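PDB 5CS2: histidine triad protein, which probably hydrolyses diadenosine triphosphate to AMP and ADP, as a histidine triad enzyme of the Fhit type, and is bound here by cyclomarin A. Local coordinates for residues V46-I56 and I178-A188; F93-Q103 and H116-I124. All blocks are in the same frame, centred on the assembly; numbering follows the deposited sequence. Where two conformers were deposited one is given.

Contact 1: V46-I56 and I178-A188; sequences VNNKPLLPGHI and IRSIEQMEEEA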
loop_
_atom_site.group_PDB
_atom_site.type_symbol
_atom_site.label_atom_id
_atom_site.label_comp_id
_atom_site.label_asym_id
_atom_site.label_seq_id
_atom_site.Cartn_x
_atom_site.Cartn_y
_atom_site.Cartn_z
ATOM N N VAL A 46 10.595 -12.082 7.584
ATOM C CA VAL A 46 11.547 -11.118 8.143
ATOM C C VAL A 46 12.612 -10.781 7.102
ATOM O O VAL A 46 12.992 -11.635 6.306
ATOM C CB VAL A 46 12.168 -11.529 9.505
ATOM C CG1 VAL A 46 11.133 -11.469 10.625
ATOM C CG2 VAL A 46 12.819 -12.911 9.430
ATOM N N ASN A 47 13.049 -9.524 7.081
ATOM C CA ASN A 47 14.065 -9.034 6.143
ATOM C C ASN A 47 15.486 -9.369 6.613
ATOM O O ASN A 47 15.813 -9.082 7.758
ATOM C CB ASN A 47 13.905 -7.528 5.961
ATOM C CG ASN A 47 14.595 -6.949 4.749
ATOM O OD1 ASN A 47 15.541 -7.515 4.198
ATOM N ND2 ASN A 47 14.144 -5.781 4.327
ATOM N N ASN A 48 16.332 -9.961 5.729
ATOM C CA ASN A 48 17.741 -10.283 6.036
ATOM C C ASN A 48 18.628 -9.049 6.055
ATOM O O ASN A 48 19.722 -9.082 6.631
ATOM C CB ASN A 48 18.322 -11.350 5.070
ATOM C CG ASN A 48 18.577 -10.888 3.661
ATOM O OD1 ASN A 48 17.826 -10.103 3.076
ATOM N ND2 ASN A 48 19.646 -11.391 3.076
ATOM N N LYS A 49 18.176 -7.965 5.411
ATOM C CA LYS A 49 18.916 -6.691 5.390
ATOM C C LYS A 49 17.942 -5.580 5.851
ATOM O O LYS A 49 17.471 -4.790 5.027
ATOM C CB LYS A 49 19.509 -6.420 3.993
ATOM C CG LYS A 49 20.766 -7.239 3.687
ATOM C CD LYS A 49 20.952 -7.432 2.180
ATOM C CE LYS A 49 22.010 -8.465 1.844
ATOM N NZ LYS A 49 23.387 -7.893 1.879
ATOM N N PRO A 50 17.550 -5.568 7.150
ATOM C CA PRO A 50 16.575 -4.562 7.607
ATOM C C PRO A 50 17.140 -3.149 7.588
ATOM O O PRO A 50 18.320 -2.948 7.904
ATOM C CB PRO A 50 16.248 -5.007 9.040
ATOM C CG PRO A 50 17.473 -5.744 9.500
ATOM C CD PRO A 50 17.997 -6.430 8.269
ATOM N N LEU A 51 16.306 -2.167 7.202
ATOM C CA LEU A 51 16.734 -0.769 7.224
ATOM C C LEU A 51 16.747 -0.308 8.666
ATOM O O LEU A 51 17.597 0.489 9.049
ATOM C CB LEU A 51 15.799 0.126 6.408
ATOM C CG LEU A 51 16.012 0.150 4.904
ATOM C CD1 LEU A 51 14.974 1.008 4.253
ATOM C CD2 LEU A 51 17.393 0.690 4.536
ATOM N N LEU A 52 15.777 -0.802 9.455
ATOM C CA LEU A 52 15.588 -0.503 10.870
ATOM C C LEU A 52 15.023 -1.756 11.534
ATOM O O LEU A 52 14.482 -2.603 10.813
ATOM C CB LEU A 52 14.558 0.639 11.033
ATOM C CG LEU A 52 14.953 2.044 10.570
ATOM C CD1 LEU A 52 13.745 2.978 10.651
ATOM C CD2 LEU A 52 16.084 2.622 11.418
ATOM N N PRO A 53 15.028 -1.872 12.893
ATOM C CA PRO A 53 14.445 -3.081 13.529
ATOM C C PRO A 53 12.966 -3.311 13.228
ATOM O O PRO A 53 12.176 -2.379 13.201
ATOM C CB PRO A 53 14.643 -2.835 15.033
ATOM C CG PRO A 53 15.700 -1.809 15.130
ATOM C CD PRO A 53 15.617 -0.963 13.902
ATOM N N GLY A 54 12.603 -4.564 13.008
ATOM C CA GLY A 54 11.217 -4.914 12.715
ATOM C C GLY A 54 10.812 -4.761 11.262
ATOM O O GLY A 54 9.664 -5.034 10.922
ATOM N N HIS A 55 11.767 -4.429 10.397
ATOM C CA HIS A 55 11.538 -4.311 8.938
ATOM C C HIS A 55 11.136 -5.671 8.387
ATOM O O HIS A 55 11.909 -6.636 8.450
ATOM C CB HIS A 55 12.822 -3.810 8.255
ATOM C CG HIS A 55 12.710 -3.485 6.786
ATOM N ND1 HIS A 55 13.715 -2.782 6.139
ATOM C CD2 HIS A 55 11.745 -3.792 5.889
ATOM C CE1 HIS A 55 13.325 -2.680 4.877
ATOM N NE2 HIS A 55 12.137 -3.249 4.681
ATOM N N ILE A 56 9.899 -5.769 7.902
ATOM C CA ILE A 56 9.348 -6.994 7.352
ATOM C C ILE A 56 8.905 -6.809 5.907
ATOM O O ILE A 56 8.698 -5.680 5.454
ATOM C CB ILE A 56 8.217 -7.577 8.210
ATOM C CG1 ILE A 56 7.088 -6.515 8.375
ATOM C CG2 ILE A 56 8.791 -8.025 9.616
ATOM C CD1 ILE A 56 5.782 -7.076 8.846
ATOM N N ILE A 178 23.046 -6.745 8.093
ATOM C CA ILE A 178 22.952 -8.156 7.712
ATOM C C ILE A 178 22.588 -9.037 8.936
ATOM O O ILE A 178 23.112 -8.822 10.033
ATOM C CB ILE A 178 24.208 -8.643 6.923
ATOM C CG1 ILE A 178 24.018 -10.073 6.336
ATOM C CG2 ILE A 178 25.512 -8.522 7.735
ATOM C CD1 ILE A 178 23.048 -10.182 5.140
ATOM N N ARG A 179 21.654 -9.996 8.737
ATOM C CA ARG A 179 21.143 -10.868 9.798
ATOM C C ARG A 179 21.328 -12.353 9.490
ATOM O O ARG A 179 21.141 -12.779 8.345
ATOM C CB ARG A 179 19.651 -10.567 10.085
ATOM C CG ARG A 179 19.289 -9.090 10.298
ATOM C CD ARG A 179 19.545 -8.598 11.713
ATOM N NE ARG A 179 18.478 -9.003 12.633
ATOM C CZ ARG A 179 18.575 -8.958 13.961
ATOM N NH1 ARG A 179 19.691 -8.535 14.540
ATOM N NH2 ARG A 179 17.553 -9.341 14.717
ATOM N N SER A 180 21.691 -13.138 10.525
ATOM C CA SER A 180 21.889 -14.588 10.428
ATOM C C SER A 180 20.543 -15.294 10.493
ATOM O O SER A 180 19.569 -14.692 10.955
ATOM C CB SER A 180 22.765 -15.083 11.581
ATOM O OG SER A 180 22.164 -14.871 12.849
ATOM N N ILE A 181 20.499 -16.583 10.088
ATOM C CA ILE A 181 19.296 -17.414 10.161
ATOM C C ILE A 181 18.801 -17.500 11.625
ATOM O O ILE A 181 17.596 -17.460 11.850
ATOM C CB ILE A 181 19.458 -18.809 9.456
ATOM C CG1 ILE A 181 18.125 -19.590 9.379
ATOM C CG2 ILE A 181 20.548 -19.676 10.095
ATOM C CD1 ILE A 181 17.169 -19.208 8.277
ATOM N N GLU A 182 19.731 -17.537 12.604
ATOM C CA GLU A 182 19.409 -17.600 14.031
ATOM C C GLU A 182 18.583 -16.394 14.463
ATOM O O GLU A 182 17.529 -16.580 15.060
ATOM C CB GLU A 182 20.681 -17.725 14.898
ATOM C CG GLU A 182 21.483 -18.993 14.648
ATOM C CD GLU A 182 22.755 -18.766 13.854
ATOM O OE1 GLU A 182 23.807 -18.498 14.480
ATOM O OE2 GLU A 182 22.697 -18.839 12.605
ATOM N N GLN A 183 19.055 -15.170 14.159
ATOM C CA GLN A 183 18.367 -13.918 14.511
ATOM C C GLN A 183 17.026 -13.814 13.797
ATOM O O GLN A 183 16.036 -13.396 14.401
ATOM C CB GLN A 183 19.230 -12.685 14.187
ATOM C CG GLN A 183 20.452 -12.525 15.091
ATOM C CD GLN A 183 21.375 -11.413 14.655
ATOM O OE1 GLN A 183 21.722 -11.270 13.474
ATOM N NE2 GLN A 183 21.833 -10.622 15.613
ATOM N N MET A 184 16.997 -14.205 12.508
ATOM C CA MET A 184 15.796 -14.176 11.684
ATOM C C MET A 184 14.742 -15.154 12.165
ATOM O O MET A 184 13.573 -14.786 12.229
ATOM C CB MET A 184 16.146 -14.400 10.217
ATOM C CG MET A 184 16.852 -13.221 9.592
ATOM S SD MET A 184 16.884 -13.356 7.796
ATOM C CE MET A 184 18.288 -14.459 7.601
ATOM N N GLU A 185 15.153 -16.400 12.513
ATOM C CA GLU A 185 14.257 -17.410 13.059
ATOM C C GLU A 185 13.685 -16.889 14.381
ATOM O O GLU A 185 12.482 -17.030 14.613
ATOM C CB GLU A 185 14.988 -18.749 13.267
ATOM C CG GLU A 185 14.116 -19.872 13.814
ATOM C CD GLU A 185 14.825 -21.202 14.004
ATOM O OE1 GLU A 185 16.068 -21.209 14.169
ATOM O OE2 GLU A 185 14.131 -22.243 13.997
ATOM N N GLU A 186 14.533 -16.284 15.222
ATOM C CA GLU A 186 14.112 -15.738 16.517
ATOM C C GLU A 186 13.054 -14.644 16.311
ATOM O O GLU A 186 12.004 -14.679 16.965
ATOM C CB GLU A 186 15.323 -15.208 17.308
ATOM C CG GLU A 186 14.986 -14.521 18.624
ATOM C CD GLU A 186 16.163 -14.061 19.468
ATOM O OE1 GLU A 186 17.241 -13.770 18.896
ATOM O OE2 GLU A 186 15.996 -13.961 20.705
ATOM N N GLU A 187 13.307 -13.716 15.366
ATOM C CA GLU A 187 12.360 -12.639 15.062
ATOM C C GLU A 187 11.070 -13.190 14.479
ATOM O O GLU A 187 9.992 -12.788 14.926
ATOM C CB GLU A 187 12.966 -11.567 14.147
ATOM C CG GLU A 187 12.056 -10.345 14.079
ATOM C CD GLU A 187 12.584 -9.096 13.405
ATOM O OE1 GLU A 187 13.711 -8.669 13.747
ATOM O OE2 GLU A 187 11.819 -8.479 12.627
ATOM N N ALA A 188 11.153 -14.114 13.503
ATOM C CA ALA A 188 9.935 -14.681 12.934
ATOM C C ALA A 188 9.142 -15.432 13.999
ATOM O O ALA A 188 7.932 -15.416 13.957
ATOM C CB ALA A 188 10.250 -15.609 11.775
HETATM O O HOH W 1 14.891 -6.572 12.567
HETATM O O HOH W 2 13.430 -7.764 10.323
#
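E187 reaches from the C-terminal helix 181-199 into the loop that joins strands 42-46 and 56-60 of the HIT domain, a loop whose last turn, L52 to H55, is a type II beta turn. In one of the two conformers of V46, E187 CB lies 4.0 Å from V46 CG1; CG, anti to the backbone N (chi1 -169°), runs on over the same methyl at 3.7 Å, and the extended chain carries the carboxylate past V46 to the turn. There OE2 comes 3.6 Å from G54 CA. Both oxygens work through water: water 1 donates to E187 OE1 and accepts from G54 N, while water 2 donates to E187 OE2 and to H55 O, so the acid holds two successive residues of the turn.

One turn back along the helix, M184 fills the space between V46 and N48. Its CB meets V46 CG2; the chain, running on past CG (chi2 -166°), brings SD to 3.6 Å from N48 CA, and the bend at chi3 then sets CE 4.0 Å from N48 CB. The lead-in to the helix runs past N48 and P50: R179 CG lies against P50 CD, the two side chains crossing at about a right angle, and R179 N gives a weak bond to N48 O. S180 and Q183 then form a capping box of two long, weak bonds, with S180 at the N-cap. N47, predicted to bind substrate, closes an Asx turn, its OD1 accepting from K49 N at 2.9 Å, while its ND2 sits over one face of the H55 ring.

Contact 2: F93-Q103 and H116-I124; sequences FNTTDFSIAIQ and HIHIIPRKI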
loop_
_atom_site.group_PDB
_atom_site.type_symbol
_atom_site.label_atom_id
_atom_site.label_comp_id
_atom_site.label_asym_id
_atom_site.label_seq_id
_atom_site.Cartn_x
_atom_site.Cartn_y
_atom_site.Cartn_z
ATOM N N PHE A 93 6.634 -3.965 18.618
ATOM C CA PHE A 93 7.724 -2.996 18.622
ATOM C C PHE A 93 7.381 -1.708 19.380
ATOM O O PHE A 93 8.208 -0.806 19.444
ATOM C CB PHE A 93 8.204 -2.724 17.172
ATOM C CG PHE A 93 9.071 -3.866 16.687
ATOM C CD1 PHE A 93 8.499 -5.055 16.236
ATOM C CD2 PHE A 93 10.456 -3.796 16.783
ATOM C CE1 PHE A 93 9.303 -6.147 15.883
ATOM C CE2 PHE A 93 11.257 -4.887 16.421
ATOM C CZ PHE A 93 10.671 -6.053 15.969
ATOM N N ASN A 94 6.205 -1.663 20.011
ATOM C CA ASN A 94 5.671 -0.541 20.800
ATOM C C ASN A 94 5.720 0.779 20.007
ATOM O O ASN A 94 6.456 1.724 20.335
ATOM C CB ASN A 94 6.339 -0.461 22.186
ATOM C CG ASN A 94 6.162 -1.738 22.975
ATOM O OD1 ASN A 94 5.053 -2.279 23.102
ATOM N ND2 ASN A 94 7.263 -2.297 23.443
ATOM N N THR A 95 4.983 0.787 18.888
ATOM C CA THR A 95 4.906 1.965 18.033
ATOM C C THR A 95 3.593 2.031 17.331
ATOM O O THR A 95 2.908 1.021 17.133
ATOM C CB THR A 95 6.106 2.113 17.055
ATOM O OG1 THR A 95 6.023 3.411 16.437
ATOM C CG2 THR A 95 6.138 1.017 15.967
ATOM N N THR A 96 3.232 3.243 16.956
ATOM C CA THR A 96 2.003 3.450 16.228
ATOM C C THR A 96 2.393 3.885 14.799
ATOM O O THR A 96 1.500 4.052 13.980
ATOM C CB THR A 96 1.191 4.569 16.914
ATOM O OG1 THR A 96 1.951 5.779 16.875
ATOM C CG2 THR A 96 0.823 4.219 18.377
ATOM N N ASP A 97 3.692 4.160 14.545
ATOM C CA ASP A 97 4.141 4.719 13.265
ATOM C C ASP A 97 4.915 3.754 12.391
ATOM O O ASP A 97 5.776 3.019 12.876
ATOM C CB ASP A 97 4.961 5.991 13.479
ATOM C CG ASP A 97 4.253 7.096 14.260
ATOM O OD1 ASP A 97 3.015 6.971 14.497
ATOM O OD2 ASP A 97 4.924 8.093 14.609
ATOM N N PHE A 98 4.597 3.767 11.076
ATOM C CA PHE A 98 5.211 2.840 10.125
ATOM C C PHE A 98 5.443 3.518 8.799
ATOM O O PHE A 98 4.656 4.382 8.406
ATOM C CB PHE A 98 4.264 1.645 9.841
ATOM C CG PHE A 98 3.834 0.889 11.068
ATOM C CD1 PHE A 98 4.612 -0.152 11.567
ATOM C CD2 PHE A 98 2.721 1.287 11.789
ATOM C CE1 PHE A 98 4.265 -0.795 12.753
ATOM C CE2 PHE A 98 2.372 0.643 12.981
ATOM C CZ PHE A 98 3.146 -0.393 13.446
ATOM N N SER A 99 6.487 3.098 8.109
ATOM C CA SER A 99 6.735 3.462 6.711
ATOM C C SER A 99 6.265 2.227 5.942
ATOM O O SER A 99 6.677 1.093 6.244
ATOM C CB SER A 99 8.210 3.728 6.426
ATOM O OG SER A 99 8.668 4.899 7.073
ATOM N N ILE A 100 5.310 2.421 5.036
ATOM C CA ILE A 100 4.764 1.316 4.265
ATOM C C ILE A 100 5.056 1.626 2.812
ATOM O O ILE A 100 4.747 2.734 2.367
ATOM C CB ILE A 100 3.262 1.113 4.525
ATOM C CG1 ILE A 100 2.939 0.997 6.064
ATOM C CG2 ILE A 100 2.725 -0.075 3.712
ATOM C CD1 ILE A 100 1.472 1.250 6.319
ATOM N N ALA A 101 5.667 0.693 2.069
ATOM C CA ALA A 101 6.007 1.049 0.679
ATOM C C ALA A 101 6.155 -0.106 -0.250
ATOM O O ALA A 101 6.586 -1.184 0.166
ATOM C CB ALA A 101 7.275 1.866 0.633
ATOM N N ILE A 102 5.854 0.158 -1.554
ATOM C CA ILE A 102 6.085 -0.783 -2.658
ATOM C C ILE A 102 7.041 -0.086 -3.641
ATOM O O ILE A 102 6.768 1.048 -4.040
ATOM C CB ILE A 102 4.788 -1.223 -3.379
ATOM C CG1 ILE A 102 3.751 -1.837 -2.402
ATOM C CG2 ILE A 102 5.105 -2.202 -4.543
ATOM C CD1 ILE A 102 2.417 -2.253 -3.102
ATOM N N GLN A 103 8.195 -0.716 -3.964
ATOM C CA GLN A 103 9.103 -0.201 -4.994
ATOM C C GLN A 103 8.617 -0.954 -6.229
ATOM O O GLN A 103 9.039 -2.086 -6.485
ATOM C CB GLN A 103 10.578 -0.541 -4.670
ATOM C CG GLN A 103 11.043 0.029 -3.349
ATOM C CD GLN A 103 12.339 -0.611 -2.947
ATOM O OE1 GLN A 103 12.401 -1.799 -2.642
ATOM N NE2 GLN A 103 13.398 0.154 -3.004
ATOM N N HIS A 116 6.429 -6.753 -3.721
ATOM C CA HIS A 116 6.494 -6.901 -2.250
ATOM C C HIS A 116 6.233 -5.584 -1.524
ATOM O O HIS A 116 6.570 -4.505 -2.022
ATOM C CB HIS A 116 7.806 -7.569 -1.779
ATOM C CG HIS A 116 9.062 -6.889 -2.214
ATOM N ND1 HIS A 116 9.503 -6.968 -3.528
ATOM C CD2 HIS A 116 9.955 -6.181 -1.495
ATOM C CE1 HIS A 116 10.632 -6.282 -3.572
ATOM N NE2 HIS A 116 10.959 -5.799 -2.373
ATOM N N ILE A 117 5.657 -5.674 -0.310
ATOM C CA ILE A 117 5.419 -4.480 0.491
ATOM C C ILE A 117 6.411 -4.483 1.639
ATOM O O ILE A 117 6.576 -5.518 2.303
ATOM C CB ILE A 117 3.982 -4.500 1.085
ATOM C CG1 ILE A 117 2.874 -4.547 0.000
ATOM C CG2 ILE A 117 3.784 -3.306 2.065
ATOM C CD1 ILE A 117 1.379 -4.708 0.499
ATOM N N HIS A 118 7.033 -3.341 1.878
ATOM C CA HIS A 118 7.935 -3.096 2.997
ATOM C C HIS A 118 7.103 -2.503 4.116
ATOM O O HIS A 118 6.324 -1.561 3.880
ATOM C CB HIS A 118 8.995 -2.054 2.652
ATOM C CG HIS A 118 9.950 -2.509 1.617
ATOM N ND1 HIS A 118 11.130 -3.129 1.955
ATOM C CD2 HIS A 118 9.855 -2.428 0.271
ATOM C CE1 HIS A 118 11.731 -3.390 0.803
ATOM N NE2 HIS A 118 10.995 -2.983 -0.233
ATOM N N ILE A 119 7.280 -3.015 5.342
ATOM C CA ILE A 119 6.620 -2.430 6.519
ATOM C C ILE A 119 7.765 -2.181 7.465
ATOM O O ILE A 119 8.442 -3.138 7.864
ATOM C CB ILE A 119 5.556 -3.320 7.159
ATOM C CG1 ILE A 119 4.358 -3.534 6.230
ATOM C CG2 ILE A 119 5.107 -2.733 8.536
ATOM C CD1 ILE A 119 3.382 -4.600 6.749
ATOM N N ILE A 120 7.989 -0.920 7.812
ATOM C CA ILE A 120 9.112 -0.548 8.688
ATOM C C ILE A 120 8.584 0.215 9.887
ATOM O O ILE A 120 8.162 1.376 9.760
ATOM C CB ILE A 120 10.248 0.238 7.970
ATOM C CG1 ILE A 120 10.697 -0.433 6.649
ATOM C CG2 ILE A 120 11.448 0.456 8.929
ATOM C CD1 ILE A 120 11.252 0.497 5.598
ATOM N N PRO A 121 8.684 -0.369 11.088
ATOM C CA PRO A 121 8.247 0.360 12.295
ATOM C C PRO A 121 9.120 1.591 12.461
ATOM O O PRO A 121 10.304 1.550 12.125
ATOM C CB PRO A 121 8.501 -0.651 13.424
ATOM C CG PRO A 121 8.504 -1.993 12.737
ATOM C CD PRO A 121 9.196 -1.710 11.433
ATOM N N ARG A 122 8.528 2.710 12.905
ATOM C CA ARG A 122 9.271 3.970 13.045
ATOM C C ARG A 122 9.207 4.553 14.468
ATOM O O ARG A 122 8.164 4.487 15.112
ATOM C CB ARG A 122 8.732 5.014 12.053
ATOM C CG ARG A 122 8.838 4.635 10.566
ATOM C CD ARG A 122 10.235 4.259 10.135
ATOM N NE ARG A 122 11.197 5.342 10.347
ATOM C CZ ARG A 122 11.422 6.318 9.475
ATOM N NH1 ARG A 122 10.770 6.348 8.317
ATOM N NH2 ARG A 122 12.305 7.271 9.750
ATOM N N LYS A 123 10.336 5.131 14.934
ATOM C CA LYS A 123 10.497 5.777 16.253
ATOM C C LYS A 123 11.270 7.099 16.128
ATOM O O LYS A 123 11.944 7.318 15.120
ATOM C CB LYS A 123 11.196 4.815 17.231
ATOM C CG LYS A 123 10.293 3.678 17.690
ATOM C CD LYS A 123 11.082 2.445 18.118
ATOM C CE LYS A 123 10.247 1.596 19.049
ATOM N NZ LYS A 123 10.816 0.236 19.251
ATOM N N ILE A 124 11.165 7.994 17.136
ATOM C CA ILE A 124 11.864 9.300 17.126
ATOM C C ILE A 124 13.372 9.150 16.873
ATOM O O ILE A 124 14.042 8.337 17.523
ATOM C CB ILE A 124 11.574 10.162 18.397
ATOM C CG1 ILE A 124 10.062 10.380 18.607
ATOM C CG2 ILE A 124 12.343 11.517 18.374
ATOM C CD1 ILE A 124 9.632 10.822 20.039
HETATM O O HOH W 3 8.845 -3.283 -2.933
HETATM O O HOH W 4 8.051 -4.626 -5.471
HETATM O O HOH W 5 13.307 -4.545 -3.900
#
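R122 and S99 meet in the plane of the guanidinium: NH1 points its N-H at S99 OG, 2.8 Å away, with the oxygen only 4° out of that plane. The arginine chain folds at chi2 and chi3, which turns the guanidinium back to the serine; R122 CG and CD also lie 3.5 Å from S99 OG, and NH2 turns to a salt bridge with D126. At the other end of the strands, Q103 and H118 cross obliquely, amide and ring planes 79° apart. H118 NE2 gives a weak, bent bond to Q103 OE1, while ND1 pairs with H55, so both ring nitrogens have partners and the rotation of the imidazole is constrained. The same ring has A101 O at its edge, in plane.

These residues lie on an antiparallel hairpin, strands 97-104 and 116-122, the latter holding the last three residues of the predicted histidine triad motif. H118 is a predicted substrate ligand, as is Q103, and H116 the predicted nucleotidylated histidine; water 5 lies in plane at the H116 ring edge, bridging weakly from NE2 to Q103 OE1, while H116 ND1 is hydrogen-bonded to H114 O. The reciprocal backbone bonds of S99 with I120 and A101 with H118 set the register.

On the face bearing F98 and I100, the contacts are apolar. I100 and I117 lie side by side and point the same way, their CG2 methyls 3.8 Å apart, and the F98 ring packs CD1 against P121 CA. Just ahead of the strand, the T95 side chain crosses P121 at about a right angle, CG2 touching P121 CB, and T95 OG1, anti to the backbone N (chi1 -171°), donates to R122 O at 2.7 Å. The extended K123 chain carries NZ to F93 O, 2.8 Å away and in the carbonyl plane.

From the N terminus, helix 4-11 and a small two-stranded sheet precede strands 35-38 and 42-46, then come the loop 46-56 that opens contact 1 and strand 56-60. Helix 72-93 leads into strand 97-104, where contact 2 begins; strand 116-122 returns beside it and closes the hairpin. Only after the unmodelled 127-177 does helix 181-199 close contact 1, so contact 2 is nested inside the larger loop. The two meet where strand 56-60 joins strand 116-122: I56 N lies 3.0 Å from I119 O. Through its outer strand, contact 2 continues the sheet into the second subunit, whereas contact 1 ties the C-terminal helix of the same chain to the loop between strands 42-46 and 56-60.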